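Local coordinates for protein alpha-L-rhamnosidase (Klebsiella oxytoca, PDB 4XHC) that probably hydrolyses terminal alpha-L-rhamnose residues from rhamnosides as a two-domain glycoside hydrolase of family GH78, at residues V224-F235 / T260-C270. Numbering follows the deposited sequence.
Sequences VLTLQNCMQEVF and TFARHDLVRRC
Phe-235 packs against Leu-266 inside the six-hairpin glycosidase domain. The contact joins the end of helix 214-230 and its following loop to the start of helix 264-276. Leu-266 CD2 lies over one face of the Phe-235 ring, a CH-pi contact 3.9 Å from the centroid and 18° off the ring normal. At the ring edge sits Cys-270 SG, 3.8 Å from Phe-235 CD2. Val-267 also meets that edge through its backbone N. Leu-250 and Gln-253 of helix 247-259 touch the same ring. The Phe-235 side chain is about 11 Å from the bound rhamnose.

At the other end Phe-261, Val-224 and Gln-228 are partly exposed. Val-224 CG1 and Gln-228 NE2 approach Phe-261 CZ obliquely, while Leu-227 CD2 meets the ring edge. Met-231 links the two regions. Its SD makes an oblique Met-aromatic contact with Phe-261, and the bend at chi3 (69°) carries CE to 4.0 Å from Leu-266 CD2.

Beyond Leu-266, Glu-233 is partly exposed, and its carboxylate forms a salt bridge with Arg-47. The Glu-233 backbone carbonyl faces Arg-269, whose chain runs extended to NE and whose NH1 bonds Ala-43 O. Arg-269 NE donates to Glu-233 O at 3.0 Å, nearly in line with the C=O bond, and NH2 adds a weak second bond.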
loop_
_atom_site.group_PDB
_atom_site.type_symbol
_atom_site.label_atom_id
_atom_site.label_comp_id
_atom_site.label_asym_id
_atom_site.label_seq_id
_atom_site.Cartn_x
_atom_site.Cartn_y
_atom_site.Cartn_z
ATOM N N VAL A 224 -7.055 -31.843 10.319
ATOM C CA VAL A 224 -6.240 -32.098 9.137
ATOM C C VAL A 224 -6.048 -30.831 8.308
ATOM O O VAL A 224 -4.939 -30.571 7.844
ATOM C CB VAL A 224 -6.839 -33.234 8.268
ATOM C CG1 VAL A 224 -6.127 -33.340 6.923
ATOM C CG2 VAL A 224 -6.752 -34.566 9.006
ATOM N N LEU A 225 -7.113 -30.046 8.119
ATOM C CA LEU A 225 -7.010 -28.785 7.361
ATOM C C LEU A 225 -6.072 -27.816 8.065
ATOM O O LEU A 225 -5.309 -27.102 7.410
ATOM C CB LEU A 225 -8.378 -28.126 7.168
ATOM C CG LEU A 225 -8.400 -26.770 6.437
ATOM C CD1 LEU A 225 -7.722 -26.857 5.071
ATOM C CD2 LEU A 225 -9.829 -26.238 6.308
ATOM N N THR A 226 -6.136 -27.806 9.398
ATOM C CA THR A 226 -5.259 -26.982 10.217
ATOM C C THR A 226 -3.803 -27.303 9.939
ATOM O O THR A 226 -2.991 -26.403 9.728
ATOM C CB THR A 226 -5.524 -27.183 11.726
ATOM O OG1 THR A 226 -6.925 -27.042 11.995
ATOM C CG2 THR A 226 -4.754 -26.164 12.534
ATOM N N LEU A 227 -3.460 -28.583 9.964
ATOM C CA LEU A 227 -2.078 -28.982 9.722
ATOM C C LEU A 227 -1.670 -28.625 8.296
ATOM O O LEU A 227 -0.577 -28.112 8.071
ATOM C CB LEU A 227 -1.878 -30.486 9.973
ATOM C CG LEU A 227 -0.471 -31.017 9.658
ATOM C CD1 LEU A 227 0.593 -30.325 10.500
ATOM C CD2 LEU A 227 -0.421 -32.520 9.861
ATOM N N GLN A 228 -2.554 -28.903 7.345
ATOM C CA GLN A 228 -2.269 -28.653 5.945
ATOM C C GLN A 228 -1.848 -27.216 5.680
ATOM O O GLN A 228 -0.902 -26.973 4.945
ATOM C CB GLN A 228 -3.482 -28.980 5.094
ATOM C CG GLN A 228 -3.250 -28.727 3.617
ATOM C CD GLN A 228 -4.358 -29.296 2.770
ATOM O OE1 GLN A 228 -5.413 -28.682 2.620
ATOM N NE2 GLN A 228 -4.128 -30.479 2.212
ATOM N N ASN A 229 -2.556 -26.267 6.269
ATOM C CA ASN A 229 -2.244 -24.861 6.035
ATOM C C ASN A 229 -0.974 -24.403 6.762
ATOM O O ASN A 229 -0.319 -23.449 6.336
ATOM C CB ASN A 229 -3.446 -23.964 6.368
ATOM C CG ASN A 229 -4.561 -24.072 5.330
ATOM O OD1 ASN A 229 -4.389 -24.680 4.275
ATOM N ND2 ASN A 229 -5.714 -23.498 5.633
ATOM N N CYS A 230 -0.616 -25.101 7.832
ATOM C CA CYS A 230 0.612 -24.812 8.559
ATOM C C CYS A 230 1.854 -25.424 7.886
ATOM O O CYS A 230 2.968 -24.940 8.084
ATOM C CB CYS A 230 0.476 -25.278 10.014
ATOM S SG CYS A 230 -0.499 -24.153 11.045
ATOM N N MET A 231 1.662 -26.480 7.094
ATOM C CA MET A 231 2.771 -27.130 6.386
ATOM C C MET A 231 3.153 -26.382 5.111
ATOM O O MET A 231 2.448 -26.455 4.112
ATOM C CB MET A 231 2.437 -28.590 6.063
ATOM C CG MET A 231 2.540 -29.510 7.273
ATOM S SD MET A 231 2.038 -31.208 6.932
ATOM C CE MET A 231 3.380 -31.737 5.866
ATOM N N GLN A 232 4.264 -25.655 5.178
ATOM C CA GLN A 232 4.740 -24.812 4.087
ATOM C C GLN A 232 6.200 -25.188 3.819
ATOM O O GLN A 232 6.490 -26.376 3.681
ATOM C CB GLN A 232 4.566 -23.333 4.451
ATOM C CG GLN A 232 3.117 -22.923 4.724
ATOM C CD GLN A 232 2.267 -22.859 3.469
ATOM O OE1 GLN A 232 2.763 -22.546 2.378
ATOM N NE2 GLN A 232 0.975 -23.145 3.616
ATOM N N GLU A 233 7.116 -24.216 3.741
ATOM C CA GLU A 233 8.540 -24.538 3.556
ATOM C C GLU A 233 9.176 -24.994 4.868
ATOM O O GLU A 233 10.267 -25.580 4.874
ATOM C CB GLU A 233 9.302 -23.370 2.913
ATOM C CG GLU A 233 9.153 -23.364 1.391
ATOM C CD GLU A 233 9.728 -22.132 0.711
ATOM O OE1 GLU A 233 9.367 -21.007 1.117
ATOM O OE2 GLU A 233 10.524 -22.291 -0.244
ATOM N N VAL A 234 8.475 -24.719 5.968
ATOM C CA VAL A 234 8.723 -25.345 7.273
ATOM C C VAL A 234 7.366 -25.639 7.910
ATOM O O VAL A 234 6.332 -25.266 7.359
ATOM C CB VAL A 234 9.541 -24.429 8.215
ATOM C CG1 VAL A 234 10.893 -24.100 7.603
ATOM C CG2 VAL A 234 8.786 -23.148 8.555
ATOM N N PHE A 235 7.366 -26.295 9.063
ATOM C CA PHE A 235 6.149 -26.418 9.871
ATOM C C PHE A 235 5.884 -25.086 10.573
ATOM O O PHE A 235 6.415 -24.839 11.655
ATOM C CB PHE A 235 6.307 -27.514 10.939
ATOM C CG PHE A 235 6.249 -28.917 10.408
ATOM C CD1 PHE A 235 5.035 -29.531 10.165
ATOM C CD2 PHE A 235 7.406 -29.639 10.198
ATOM C CE1 PHE A 235 4.973 -30.832 9.704
ATOM C CE2 PHE A 235 7.357 -30.942 9.726
ATOM C CZ PHE A 235 6.137 -31.541 9.483
ATOM N N THR A 260 -1.014 -38.693 8.959
ATOM C CA THR A 260 -1.740 -38.024 7.883
ATOM C C THR A 260 -0.873 -38.012 6.623
ATOM O O THR A 260 -0.936 -38.956 5.836
ATOM C CB THR A 260 -2.179 -36.593 8.275
ATOM O OG1 THR A 260 -1.037 -35.820 8.673
ATOM C CG2 THR A 260 -3.188 -36.631 9.412
ATOM N N PHE A 261 -0.047 -36.979 6.450
ATOM C CA PHE A 261 0.665 -36.764 5.188
ATOM C C PHE A 261 2.011 -37.466 5.096
ATOM O O PHE A 261 2.574 -37.566 4.011
ATOM C CB PHE A 261 0.855 -35.275 4.932
ATOM C CG PHE A 261 -0.429 -34.507 4.851
ATOM C CD1 PHE A 261 -1.175 -34.501 3.685
ATOM C CD2 PHE A 261 -0.890 -33.793 5.944
ATOM C CE1 PHE A 261 -2.364 -33.798 3.611
ATOM C CE2 PHE A 261 -2.074 -33.089 5.877
ATOM C CZ PHE A 261 -2.811 -33.088 4.707
ATOM N N ALA A 262 2.518 -37.952 6.222
ATOM C CA ALA A 262 3.758 -38.751 6.264
ATOM C C ALA A 262 4.941 -38.111 5.518
ATOM O O ALA A 262 5.682 -38.795 4.822
ATOM C CB ALA A 262 3.505 -40.171 5.754
ATOM N N ARG A 263 5.109 -36.804 5.677
ATOM C CA ARG A 263 6.260 -36.112 5.128
ATOM C C ARG A 263 7.380 -36.063 6.157
ATOM O O ARG A 263 7.587 -35.048 6.828
ATOM C CB ARG A 263 5.863 -34.715 4.669
ATOM C CG ARG A 263 4.867 -34.750 3.523
ATOM C CD ARG A 263 5.098 -33.627 2.525
ATOM N NE ARG A 263 6.411 -33.706 1.890
ATOM C CZ ARG A 263 6.798 -32.959 0.857
ATOM N NH1 ARG A 263 5.986 -32.063 0.303
ATOM N NH2 ARG A 263 8.014 -33.117 0.371
ATOM N N HIS A 264 8.101 -37.179 6.262
ATOM C CA HIS A 264 9.211 -37.327 7.212
ATOM C C HIS A 264 10.407 -36.476 6.821
ATOM O O HIS A 264 11.133 -36.001 7.683
ATOM C CB HIS A 264 9.626 -38.800 7.347
ATOM C CG HIS A 264 8.541 -39.676 7.894
ATOM N ND1 HIS A 264 8.085 -40.799 7.235
ATOM C CD2 HIS A 264 7.794 -39.568 9.021
ATOM C CE1 HIS A 264 7.114 -41.354 7.938
ATOM N NE2 HIS A 264 6.919 -40.628 9.026
ATOM N N ASP A 265 10.600 -36.282 5.522
ATOM C CA ASP A 265 11.643 -35.384 5.026
ATOM C C ASP A 265 11.539 -33.979 5.638
ATOM O O ASP A 265 12.548 -33.317 5.872
ATOM C CB ASP A 265 11.623 -35.311 3.482
ATOM C CG ASP A 265 10.242 -34.958 2.913
ATOM O OD1 ASP A 265 9.268 -35.677 3.207
ATOM O OD2 ASP A 265 10.130 -33.970 2.159
ATOM N N LEU A 266 10.318 -33.530 5.896
ATOM C CA LEU A 266 10.108 -32.196 6.437
ATOM C C LEU A 266 10.410 -32.123 7.935
ATOM O O LEU A 266 10.870 -31.100 8.430
ATOM C CB LEU A 266 8.676 -31.730 6.142
ATOM C CG LEU A 266 8.375 -30.262 6.454
ATOM C CD1 LEU A 266 9.305 -29.335 5.685
ATOM C CD2 LEU A 266 6.917 -29.942 6.160
ATOM N N VAL A 267 10.145 -33.208 8.656
ATOM C CA VAL A 267 10.507 -33.295 10.082
ATOM C C VAL A 267 12.026 -33.310 10.213
ATOM O O VAL A 267 12.605 -32.667 11.079
ATOM C CB VAL A 267 9.925 -34.559 10.760
ATOM C CG1 VAL A 267 10.339 -34.626 12.222
ATOM C CG2 VAL A 267 8.406 -34.569 10.642
ATOM N N ARG A 268 12.657 -34.055 9.325
ATOM C CA ARG A 268 14.110 -34.132 9.253
ATOM C C ARG A 268 14.733 -32.775 8.958
ATOM O O ARG A 268 15.713 -32.405 9.590
ATOM C CB ARG A 268 14.503 -35.115 8.157
ATOM C CG ARG A 268 15.966 -35.472 8.126
ATOM C CD ARG A 268 16.220 -36.399 6.960
ATOM N NE ARG A 268 17.638 -36.698 6.843
ATOM C CZ ARG A 268 18.266 -36.933 5.698
ATOM N NH1 ARG A 268 17.609 -36.895 4.540
ATOM N NH2 ARG A 268 19.565 -37.201 5.711
ATOM N N ARG A 269 14.157 -32.045 7.997
ATOM C CA ARG A 269 14.626 -30.699 7.652
ATOM C C ARG A 269 14.579 -29.782 8.877
ATOM O O ARG A 269 15.511 -29.023 9.145
ATOM C CB ARG A 269 13.782 -30.106 6.513
ATOM C CG ARG A 269 13.967 -28.602 6.303
ATOM C CD ARG A 269 13.281 -28.113 5.039
ATOM N NE ARG A 269 13.001 -26.677 5.083
ATOM C CZ ARG A 269 13.870 -25.709 4.781
ATOM N NH1 ARG A 269 15.121 -25.979 4.408
ATOM N NH2 ARG A 269 13.481 -24.444 4.855
ATOM N N CYS A 270 13.491 -29.879 9.630
ATOM C CA CYS A 270 13.271 -28.989 10.753
ATOM C C CYS A 270 14.159 -29.367 11.936
ATOM O O CYS A 270 14.619 -28.487 12.659
ATOM C CB CYS A 270 11.774 -28.915 11.096
ATOM S SG CYS A 270 10.813 -28.056 9.785
#